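Local structure of acyl-CoA thioesterase YbgC (Helicobacter pylori, 2PZH) at residues V7-T12 and P61-G65; Y23-C27 and V104-E108; E43-F49 and I122-F128; Q66-T72 and Q86-Q92. The protein hydrolyses the thioester bond of acyl-CoAs, favouring long-chain fatty acyl-CoAs and benzoyl-CoA over shorter ones, and may take part in phospholipid metabolism. One frame throughout, in Å; residues are numbered along the deposited sequence.

From the N terminus, the chain runs through strand 3-6 into the loop 7-12, which meets 61-65 in contact 1. Before that loop is closed, two more open: one at 23-27 in helix 22-36, which closes at 104-108 on strand 102-114 (contact 2), and one at 43-49, which closes at 122-128 (contact 3), so contacts 1, 2 and 3 cross one another. Contact 4, the hairpin of strands 67-77 and 81-92, opens after contact 1 has closed and lies within the spans of both contact 2 and contact 3. Contacts 1, 2 and 4 touch one another; contact 3 lies across the chain's centre from contacts 1 and 4, where it ties the C-terminal helix to the sheet.

Contact 1 (V7-T12 and P61-G65); sequences VYYEDT and PASLG
Leu-64 and Val-7 carry this contact between two loops. The CD1 methyl of Leu-64 sits over the centre of the Tyr-9 ring, 4.0 Å from the centroid and 12° off the normal, a CH-pi contact, while its CD2 reaches the hydroxyl-bearing side of the ring at Tyr-9 CE2, 3.6 Å away. With CG anti to the backbone N (chi1 -175°), the leucine brings both methyls back to the facing loop although its CB points away from it. Val-7 lays its branches against the backbone, CB lying 3.3 Å from Ser-63 O. One backbone bond joins the loops, Gly-65 N to Val-7 O at 2.9 Å; Gly-65 has a positive phi, a conformation suited to glycine.

Behind these, a 3-10 turn at 9-11 holds the backbone of Tyr-9. Asp-11 OD2 takes the N-H of Tyr-8 almost straight (176°), and Tyr-9 O accepts both Thr-12 N and Thr-12 OG1 from the same face of its plane. The Tyr-9 hydroxyl bonds Glu-43 of the second subunit. Thr-12 adjoins Asp-13, the predicted active-site residue. The contact joins the loop leading from strand 3-6 toward helix 22-36 to the one between strands 47-58 and 67-77, where Val-7 also packs on Leu-68.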
# COMPACT_ATOMS: atom_id res chain seq x y z
N VAL A 7 13.45 -2.20 -4.68
CA VAL A 7 12.75 -1.07 -4.04
C VAL A 7 12.26 -0.13 -5.14
O VAL A 7 13.04 0.45 -5.89
CB VAL A 7 13.66 -0.26 -3.06
CG1 VAL A 7 12.88 0.99 -2.52
CG2 VAL A 7 14.15 -1.16 -1.93
N TYR A 8 10.93 -0.01 -5.24
CA TYR A 8 10.30 0.82 -6.27
C TYR A 8 9.72 2.10 -5.65
O TYR A 8 9.66 2.21 -4.42
CB TYR A 8 9.15 0.06 -6.90
CG TYR A 8 9.61 -1.13 -7.71
CD1 TYR A 8 10.25 -0.95 -8.92
CD2 TYR A 8 9.40 -2.42 -7.23
CE1 TYR A 8 10.67 -2.06 -9.68
CE2 TYR A 8 9.83 -3.53 -7.97
CZ TYR A 8 10.47 -3.33 -9.18
OH TYR A 8 10.87 -4.43 -9.91
N TYR A 9 9.29 3.04 -6.48
CA TYR A 9 8.69 4.29 -5.92
C TYR A 9 7.58 4.02 -4.92
O TYR A 9 7.46 4.73 -3.91
CB TYR A 9 8.14 5.19 -7.04
CG TYR A 9 9.20 5.93 -7.81
CD1 TYR A 9 9.51 5.58 -9.12
CD2 TYR A 9 9.90 6.99 -7.23
CE1 TYR A 9 10.50 6.26 -9.84
CE2 TYR A 9 10.88 7.66 -7.93
CZ TYR A 9 11.18 7.30 -9.23
OH TYR A 9 12.17 7.98 -9.91
N GLU A 10 6.76 3.01 -5.19
CA GLU A 10 5.63 2.68 -4.31
C GLU A 10 6.09 2.34 -2.87
O GLU A 10 5.31 2.45 -1.91
CB GLU A 10 4.85 1.51 -4.88
CG GLU A 10 5.62 0.21 -4.81
CD GLU A 10 5.05 -0.90 -5.68
OE1 GLU A 10 5.22 -0.85 -6.91
OE2 GLU A 10 4.48 -1.85 -5.10
N ASP A 11 7.35 1.91 -2.75
CA ASP A 11 7.89 1.45 -1.48
C ASP A 11 8.50 2.58 -0.67
O ASP A 11 8.79 2.41 0.51
CB ASP A 11 9.01 0.45 -1.74
CG ASP A 11 8.50 -0.85 -2.36
OD1 ASP A 11 7.39 -1.31 -2.00
OD2 ASP A 11 9.23 -1.42 -3.18
N THR A 12 8.77 3.70 -1.32
CA THR A 12 9.51 4.78 -0.68
C THR A 12 8.56 5.78 -0.03
O THR A 12 7.37 5.80 -0.33
CB THR A 12 10.42 5.52 -1.71
OG1 THR A 12 9.60 6.20 -2.68
CG2 THR A 12 11.35 4.53 -2.43
N PRO A 61 18.51 2.23 6.52
CA PRO A 61 17.34 2.31 5.63
C PRO A 61 17.67 2.04 4.18
O PRO A 61 18.71 2.48 3.68
CB PRO A 61 16.87 3.76 5.78
CG PRO A 61 18.00 4.51 6.39
CD PRO A 61 18.79 3.51 7.19
N ALA A 62 16.76 1.35 3.50
CA ALA A 62 16.90 1.08 2.08
C ALA A 62 16.27 2.20 1.25
O ALA A 62 15.45 2.96 1.74
CB ALA A 62 16.26 -0.26 1.73
N SER A 63 16.65 2.27 -0.01
CA SER A 63 16.20 3.36 -0.85
C SER A 63 15.95 2.93 -2.29
O SER A 63 16.25 1.79 -2.67
CB SER A 63 17.20 4.51 -0.78
OG SER A 63 18.46 4.14 -1.29
N LEU A 64 15.40 3.86 -3.07
CA LEU A 64 14.97 3.59 -4.44
C LEU A 64 16.01 2.87 -5.29
O LEU A 64 17.16 3.28 -5.35
CB LEU A 64 14.64 4.91 -5.14
CG LEU A 64 14.06 4.81 -6.54
CD1 LEU A 64 12.65 4.26 -6.42
CD2 LEU A 64 14.09 6.17 -7.28
N GLY A 65 15.59 1.79 -5.95
CA GLY A 65 16.44 1.10 -6.92
C GLY A 65 17.32 0.02 -6.35
O GLY A 65 17.92 -0.76 -7.07

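Contact 2 (Y23-C27 and V104-E108); sequences YLKYC and VFASE
Tyr-23 and Phe-105 meet where the central helix of the hot-dog fold, 22-36, lies against the sheet that wraps it. The helix segment passes strand 104-108 with axes 9.8 Å apart and a crossing angle of -63°, and the buried interface is made by side chains.

The aromatic pair comes first. The two rings are nearly parallel, planes at 19°, but slid so far apart, with centroids 5.2 Å from each other, that they barely overlap. Each side chain instead offers its methylene to the other's ring as they run past in opposite directions. Tyr-23 CB stands over the centre of the Phe-105 ring, 3.6 Å from the centroid, in a CH-pi contact; Phe-105 CB lies over a face of the Tyr-23 ring, displaced toward its rim. Phe-105 swings toward the helix with CG anti to its own N (chi1 178°), and Phe-58 meets its ring edge-to-face.

Sulfur and aliphatic contacts flank this pair. Cys-27 SG approaches the Phe-105 ring obliquely, 3.8 Å from CE2, and the Leu-24 side chain, modelled in two conformers, crosses that of Phe-105 at about a right angle. Val-104 directs CG1 across the outer part of the tyrosine. Val-104 and Phe-105 both face Ile-88 in a classic beta bulge, which lets these consecutive residues both turn toward the helix.

Among polar groups, the Tyr-23 hydroxyl is held by Ala-62 N, and it is there that packing is close: Val-104 CG1 lies 3.2 Å from Tyr-23 OH.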
# COMPACT_ATOMS: atom_id res chain seq x y z
N TYR A 23 8.70 -3.20 4.98
CA TYR A 23 9.64 -4.29 5.26
C TYR A 23 8.89 -5.56 5.65
O TYR A 23 9.31 -6.67 5.30
CB TYR A 23 10.63 -3.89 6.34
CG TYR A 23 11.60 -2.82 5.94
CD1 TYR A 23 12.46 -3.00 4.85
CD2 TYR A 23 11.67 -1.63 6.64
CE1 TYR A 23 13.36 -2.04 4.50
CE2 TYR A 23 12.57 -0.65 6.30
CZ TYR A 23 13.42 -0.86 5.22
OH TYR A 23 14.33 0.09 4.87
N LEU A 24 7.78 -5.38 6.36
CA LEU A 24 6.88 -6.47 6.69
C LEU A 24 6.30 -7.13 5.44
O LEU A 24 6.21 -8.36 5.35
CB LEU A 24 5.78 -5.97 7.62
CG LEU A 24 6.28 -5.71 9.04
CD1 LEU A 24 5.16 -5.24 9.94
CD2 LEU A 24 6.86 -7.01 9.55
N LYS A 25 5.88 -6.32 4.47
CA LYS A 25 5.44 -6.88 3.18
C LYS A 25 6.52 -7.74 2.52
O LYS A 25 6.25 -8.85 2.07
CB LYS A 25 4.99 -5.77 2.24
CG LYS A 25 3.78 -5.02 2.76
CD LYS A 25 3.32 -3.96 1.79
CE LYS A 25 1.97 -3.38 2.24
NZ LYS A 25 1.26 -2.66 1.15
N TYR A 26 7.75 -7.21 2.45
CA TYR A 26 8.85 -8.02 1.91
C TYR A 26 9.02 -9.37 2.65
O TYR A 26 9.20 -10.43 2.00
CB TYR A 26 10.16 -7.26 1.98
CG TYR A 26 10.20 -5.95 1.23
CD1 TYR A 26 9.46 -5.74 0.07
CD2 TYR A 26 11.02 -4.94 1.67
CE1 TYR A 26 9.54 -4.53 -0.63
CE2 TYR A 26 11.11 -3.73 0.99
CZ TYR A 26 10.38 -3.52 -0.15
OH TYR A 26 10.49 -2.32 -0.79
N CYS A 27 8.94 -9.33 3.97
CA CYS A 27 9.07 -10.56 4.75
C CYS A 27 7.93 -11.52 4.42
O CYS A 27 8.15 -12.72 4.26
CB CYS A 27 9.16 -10.27 6.25
SG CYS A 27 10.73 -9.51 6.66
N VAL A 104 19.41 -4.16 6.78
CA VAL A 104 18.40 -3.11 6.71
C VAL A 104 17.32 -3.29 7.79
O VAL A 104 16.77 -2.32 8.30
CB VAL A 104 17.79 -3.10 5.30
CG1 VAL A 104 16.52 -2.24 5.22
CG2 VAL A 104 18.83 -2.62 4.28
N PHE A 105 17.02 -4.54 8.14
CA PHE A 105 15.86 -4.87 8.94
C PHE A 105 16.00 -6.29 9.43
O PHE A 105 16.54 -7.14 8.71
CB PHE A 105 14.63 -4.76 8.03
CG PHE A 105 13.31 -5.12 8.69
CD1 PHE A 105 12.60 -4.17 9.40
CD2 PHE A 105 12.77 -6.41 8.56
CE1 PHE A 105 11.37 -4.49 10.01
CE2 PHE A 105 11.54 -6.73 9.13
CZ PHE A 105 10.84 -5.76 9.87
N ALA A 106 15.55 -6.55 10.65
CA ALA A 106 15.40 -7.93 11.11
C ALA A 106 14.07 -8.07 11.82
O ALA A 106 13.58 -7.12 12.43
CB ALA A 106 16.54 -8.32 12.03
N SER A 107 13.49 -9.26 11.75
CA SER A 107 12.28 -9.52 12.54
C SER A 107 12.25 -10.93 13.08
O SER A 107 12.91 -11.83 12.57
CB SER A 107 11.02 -9.24 11.73
OG SER A 107 10.94 -10.05 10.57
N GLU A 108 11.50 -11.10 14.15
CA GLU A 108 11.17 -12.40 14.65
C GLU A 108 9.67 -12.38 14.72
O GLU A 108 9.09 -11.50 15.35
CB GLU A 108 11.74 -12.61 16.05
CG GLU A 108 11.38 -13.96 16.64
CD GLU A 108 12.00 -14.19 18.01
OE1 GLU A 108 13.20 -13.90 18.19
OE2 GLU A 108 11.28 -14.70 18.90

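Contact 3 (E43-F49 and I122-F128); sequences ENEEGVF and IAIPKLF
Phe-49 and Phe-128 form the dense part of this contact, in which the start of the C-terminal helix 126-133 packs beside the strands 43-44 and 47-58 at one end of the hot-dog sheet. Their rings meet obliquely, with planes at 34° and centroids 5.8 Å apart, Phe-49 CE2 lying 3.7 Å from Phe-128 CD2.

With CG beside its own N (chi1 -73°), Phe-128 extends its ring to the backbone of Glu-43: CZ is 3.6 Å from Glu-43 O, which lies at the ring edge, near its plane. Ile-124 crosses Phe-49 at about a right angle, its CG1 near CE1. Two more rings extend the cluster: Phe-113 meets Phe-49 edge-to-face, and Phe-35 meets Phe-128 in the same way. The Glu-43 carboxylate makes a salt bridge with Arg-116 and a hydrogen bond with Tyr-9 of the second subunit.

Toward the turn at 45-46 the packing becomes looser and more solvent-accessible. Glu-45 and Glu-46 are exposed there, and Asn-44 OD1 accepts a weak bond from Glu-46 N. Pro-125, at the N-cap position of the helix, faces this side, with CG 4.1 Å from Asn-44 ND2. Farther along, Gly-47 allows Ile-122 close to the strand backbone, and the isoleucine's terminal methyl, CD1, rests 3.9 Å from Glu-46 O.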
# COMPACT_ATOMS: atom_id res chain seq x y z
N GLU A 43 -2.20 -21.84 2.94
CA GLU A 43 -3.48 -22.02 3.61
C GLU A 43 -4.08 -23.30 3.04
O GLU A 43 -3.67 -23.76 1.97
CB GLU A 43 -4.40 -20.83 3.33
CG GLU A 43 -4.46 -20.43 1.86
CD GLU A 43 -5.45 -19.30 1.57
OE1 GLU A 43 -6.67 -19.58 1.48
OE2 GLU A 43 -5.01 -18.15 1.39
N ASN A 44 -5.05 -23.88 3.75
CA ASN A 44 -5.67 -25.12 3.27
C ASN A 44 -7.19 -25.17 3.52
O ASN A 44 -7.78 -24.18 3.96
CB ASN A 44 -4.96 -26.36 3.83
CG ASN A 44 -5.42 -26.74 5.22
OD1 ASN A 44 -5.87 -25.90 6.00
ND2 ASN A 44 -5.30 -28.02 5.56
N GLU A 45 -7.79 -26.32 3.24
CA GLU A 45 -9.26 -26.45 3.21
C GLU A 45 -9.99 -26.07 4.51
O GLU A 45 -11.16 -25.67 4.47
CB GLU A 45 -9.67 -27.86 2.76
CG GLU A 45 -10.12 -28.81 3.87
CD GLU A 45 -8.96 -29.47 4.63
OE1 GLU A 45 -7.79 -29.16 4.33
OE2 GLU A 45 -9.24 -30.30 5.53
N GLU A 46 -9.32 -26.19 5.66
CA GLU A 46 -9.93 -25.71 6.91
C GLU A 46 -8.96 -25.03 7.89
O GLU A 46 -9.15 -25.11 9.11
CB GLU A 46 -10.71 -26.83 7.62
CG GLU A 46 -12.09 -27.10 7.03
CD GLU A 46 -12.84 -28.16 7.81
OE1 GLU A 46 -12.17 -29.07 8.36
OE2 GLU A 46 -14.09 -28.09 7.87
N GLY A 47 -7.94 -24.35 7.38
CA GLY A 47 -7.03 -23.64 8.26
C GLY A 47 -6.21 -22.58 7.56
O GLY A 47 -6.03 -22.62 6.34
N VAL A 48 -5.70 -21.64 8.36
CA VAL A 48 -4.91 -20.53 7.85
C VAL A 48 -3.88 -20.11 8.91
O VAL A 48 -4.08 -20.34 10.11
CB VAL A 48 -5.85 -19.36 7.43
CG1 VAL A 48 -6.13 -18.43 8.61
CG2 VAL A 48 -5.31 -18.62 6.23
N PHE A 49 -2.75 -19.55 8.48
CA PHE A 49 -1.75 -19.07 9.44
C PHE A 49 -2.16 -17.71 9.94
O PHE A 49 -2.67 -16.90 9.18
CB PHE A 49 -0.37 -18.95 8.79
CG PHE A 49 0.32 -20.27 8.62
CD1 PHE A 49 0.96 -20.86 9.69
CD2 PHE A 49 0.32 -20.91 7.39
CE1 PHE A 49 1.60 -22.09 9.54
CE2 PHE A 49 0.95 -22.14 7.23
CZ PHE A 49 1.59 -22.72 8.31
N ILE A 122 -5.43 -24.70 16.05
CA ILE A 122 -5.28 -26.09 15.63
C ILE A 122 -3.82 -26.37 15.29
O ILE A 122 -3.00 -25.45 15.22
CB ILE A 122 -6.19 -26.45 14.43
CG1 ILE A 122 -5.85 -25.59 13.21
CG2 ILE A 122 -7.68 -26.29 14.82
CD1 ILE A 122 -6.63 -25.94 11.95
N ALA A 123 -3.49 -27.65 15.09
CA ALA A 123 -2.13 -28.03 14.76
C ALA A 123 -1.78 -27.54 13.36
O ALA A 123 -2.65 -27.46 12.49
CB ALA A 123 -1.97 -29.54 14.84
N ILE A 124 -0.51 -27.19 13.16
CA ILE A 124 -0.03 -26.89 11.82
C ILE A 124 -0.21 -28.17 10.98
O ILE A 124 0.11 -29.26 11.45
CB ILE A 124 1.44 -26.41 11.86
CG1 ILE A 124 1.53 -25.03 12.53
CG2 ILE A 124 2.03 -26.33 10.46
CD1 ILE A 124 2.93 -24.62 12.98
N PRO A 125 -0.75 -28.05 9.75
CA PRO A 125 -0.92 -29.25 8.93
C PRO A 125 0.41 -29.98 8.75
O PRO A 125 1.45 -29.33 8.60
CB PRO A 125 -1.39 -28.69 7.59
CG PRO A 125 -2.02 -27.38 7.92
CD PRO A 125 -1.21 -26.83 9.06
N LYS A 126 0.38 -31.31 8.75
CA LYS A 126 1.60 -32.11 8.60
C LYS A 126 2.40 -31.75 7.35
O LYS A 126 3.63 -31.70 7.39
CB LYS A 126 1.28 -33.61 8.65
CG LYS A 126 1.10 -34.15 10.08
CD LYS A 126 0.55 -35.58 10.08
CE LYS A 126 -0.97 -35.61 9.86
NZ LYS A 126 -1.37 -35.28 8.47
N LEU A 127 1.71 -31.50 6.24
CA LEU A 127 2.38 -31.12 4.99
C LEU A 127 3.09 -29.76 5.09
O LEU A 127 4.14 -29.55 4.49
CB LEU A 127 1.39 -31.11 3.82
CG LEU A 127 0.93 -32.47 3.27
CD1 LEU A 127 -0.30 -32.30 2.37
CD2 LEU A 127 2.07 -33.16 2.51
N PHE A 128 2.51 -28.83 5.86
CA PHE A 128 3.10 -27.51 6.02
C PHE A 128 4.26 -27.58 7.01
O PHE A 128 5.23 -26.85 6.88
CB PHE A 128 2.07 -26.47 6.48
CG PHE A 128 1.10 -26.06 5.41
CD1 PHE A 128 1.37 -26.30 4.07
CD2 PHE A 128 -0.08 -25.40 5.74
CE1 PHE A 128 0.47 -25.91 3.07
CE2 PHE A 128 -0.98 -25.01 4.76
CZ PHE A 128 -0.71 -25.26 3.43

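Contact 4 (Q66-T72 and Q86-Q92); sequences QVLEIRT and QEIYCIQ
Arg-71 holds Glu-69 in a salt bridge and at the same time stacks on Tyr-89 of the partner strand. Its NE and NH2 both reach one oxygen, Glu-69 OE2, with the NE bond at 2.7 Å using the anti lone pair. The guanidinium thus steadied lies flat over the tyrosine, planes at 8°, a cation-pi contact in which CZ is 4.1 Å from the Tyr-89 centroid and NH1 stands above the ring centre. Glu-87 OE2 lies in the ring plane at its edge.

On the other face of the sheet, Gln-86 NE2 donates to Thr-72 OG1 at 3.0 Å and also bonds Cys-27 O in the helix, while its OE1 accepts from Arg-31. Backbone bonds pair Glu-69 with Tyr-89 and Arg-71 with Glu-87 in both directions. These strands form an antiparallel hairpin of the hot-dog sheet, interrupted near its open end by a classic bulge: Ile-91 and Gln-92 both face Val-67, whose O takes Ile-91 N at 2.9 Å and, weakly, Gln-92 N.

From the bulge itself, Ile-91 CG2 packs 3.7 Å from Glu-69 CB. Toward helix 22-36, Ile-70 and Ile-88 lie side by side through their CG1 atoms, and Leu-68 CB abuts Ile-88 CG2 at 3.7 Å.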
# COMPACT_ATOMS: atom_id res chain seq x y z
N GLN A 66 17.44 -0.03 -5.03
CA GLN A 66 18.22 -1.08 -4.39
C GLN A 66 17.54 -2.44 -4.54
O GLN A 66 16.33 -2.53 -4.72
CB GLN A 66 18.43 -0.72 -2.92
CG GLN A 66 19.35 0.50 -2.76
CD GLN A 66 19.64 0.83 -1.32
OE1 GLN A 66 18.87 0.50 -0.41
NE2 GLN A 66 20.77 1.47 -1.09
N VAL A 67 18.34 -3.50 -4.48
CA VAL A 67 17.81 -4.86 -4.43
C VAL A 67 18.07 -5.41 -3.05
O VAL A 67 19.20 -5.35 -2.54
CB VAL A 67 18.42 -5.75 -5.54
CG1 VAL A 67 17.88 -7.20 -5.45
CG2 VAL A 67 18.10 -5.12 -6.94
N LEU A 68 17.01 -5.90 -2.42
CA LEU A 68 17.08 -6.36 -1.05
C LEU A 68 16.96 -7.86 -1.06
O LEU A 68 16.23 -8.43 -1.84
CB LEU A 68 15.94 -5.76 -0.21
CG LEU A 68 15.79 -4.23 -0.25
CD1 LEU A 68 14.71 -3.75 0.71
CD2 LEU A 68 17.14 -3.56 0.04
N GLU A 69 17.70 -8.52 -0.18
CA GLU A 69 17.62 -9.96 -0.09
C GLU A 69 16.98 -10.31 1.23
O GLU A 69 17.42 -9.86 2.28
CB GLU A 69 19.04 -10.54 -0.16
CG GLU A 69 19.07 -12.03 -0.07
CD GLU A 69 20.44 -12.56 -0.39
OE1 GLU A 69 20.66 -12.87 -1.57
OE2 GLU A 69 21.30 -12.63 0.53
N ILE A 70 15.93 -11.12 1.18
CA ILE A 70 15.25 -11.54 2.39
C ILE A 70 15.71 -12.95 2.75
O ILE A 70 15.51 -13.90 1.98
CB ILE A 70 13.71 -11.48 2.25
CG1 ILE A 70 13.27 -10.07 1.87
CG2 ILE A 70 13.07 -11.78 3.56
CD1 ILE A 70 13.44 -9.75 0.44
N ARG A 71 16.33 -13.06 3.91
CA ARG A 71 16.82 -14.33 4.44
C ARG A 71 15.93 -14.88 5.56
O ARG A 71 15.68 -14.21 6.57
CB ARG A 71 18.27 -14.15 4.89
CG ARG A 71 19.12 -13.52 3.82
CD ARG A 71 20.57 -13.29 4.26
NE ARG A 71 21.30 -12.54 3.23
CZ ARG A 71 22.49 -11.97 3.41
NH1 ARG A 71 23.11 -12.04 4.59
NH2 ARG A 71 23.06 -11.31 2.41
N THR A 72 15.44 -16.10 5.38
CA THR A 72 14.47 -16.65 6.31
C THR A 72 14.97 -17.94 6.99
O THR A 72 15.52 -18.82 6.32
CB THR A 72 13.16 -16.96 5.58
OG1 THR A 72 12.68 -15.76 4.94
CG2 THR A 72 12.11 -17.46 6.54
N GLN A 86 13.61 -13.42 10.24
CA GLN A 86 13.85 -12.91 8.91
C GLN A 86 14.70 -11.66 8.95
O GLN A 86 14.42 -10.73 9.73
CB GLN A 86 12.51 -12.63 8.18
CG GLN A 86 11.72 -13.92 7.92
CD GLN A 86 10.46 -13.69 7.14
OE1 GLN A 86 9.45 -13.27 7.70
NE2 GLN A 86 10.49 -13.99 5.84
N GLU A 87 15.73 -11.65 8.11
CA GLU A 87 16.62 -10.50 7.99
C GLU A 87 16.63 -10.02 6.57
O GLU A 87 16.60 -10.82 5.63
CB GLU A 87 18.05 -10.87 8.39
CG GLU A 87 18.26 -11.05 9.87
CD GLU A 87 19.73 -11.28 10.23
OE1 GLU A 87 20.11 -10.98 11.38
OE2 GLU A 87 20.49 -11.76 9.37
N ILE A 88 16.73 -8.71 6.40
CA ILE A 88 16.79 -8.13 5.08
C ILE A 88 18.12 -7.42 4.92
O ILE A 88 18.49 -6.59 5.75
CB ILE A 88 15.61 -7.13 4.84
CG1 ILE A 88 14.27 -7.84 5.06
CG2 ILE A 88 15.73 -6.43 3.47
CD1 ILE A 88 13.04 -6.95 4.85
N TYR A 89 18.83 -7.76 3.85
CA TYR A 89 20.08 -7.10 3.51
C TYR A 89 19.97 -6.42 2.16
O TYR A 89 19.40 -7.00 1.21
CB TYR A 89 21.21 -8.12 3.42
CG TYR A 89 21.83 -8.48 4.75
CD1 TYR A 89 21.17 -9.30 5.67
CD2 TYR A 89 23.09 -8.01 5.08
CE1 TYR A 89 21.78 -9.62 6.90
CE2 TYR A 89 23.69 -8.32 6.27
CZ TYR A 89 23.05 -9.12 7.18
OH TYR A 89 23.74 -9.39 8.37
N CYS A 90 20.55 -5.24 2.04
CA CYS A 90 20.70 -4.64 0.72
C CYS A 90 21.88 -5.30 0.07
O CYS A 90 22.98 -5.28 0.64
CB CYS A 90 20.97 -3.14 0.79
SG CYS A 90 21.23 -2.45 -0.84
N ILE A 91 21.67 -5.87 -1.12
CA ILE A 91 22.76 -6.56 -1.83
C ILE A 91 23.19 -5.90 -3.14
O ILE A 91 24.23 -6.27 -3.70
CB ILE A 91 22.42 -8.05 -2.12
CG1 ILE A 91 21.18 -8.15 -3.02
CG2 ILE A 91 22.25 -8.83 -0.81
CD1 ILE A 91 20.85 -9.60 -3.49
N GLN A 92 22.39 -4.97 -3.64
CA GLN A 92 22.73 -4.24 -4.86
C GLN A 92 22.19 -2.82 -4.77
O GLN A 92 21.16 -2.60 -4.12
CB GLN A 92 22.09 -4.88 -6.10
CG GLN A 92 22.45 -6.30 -6.35
CD GLN A 92 21.75 -6.83 -7.60
OE1 GLN A 92 21.55 -6.09 -8.58
NE2 GLN A 92 21.37 -8.11 -7.56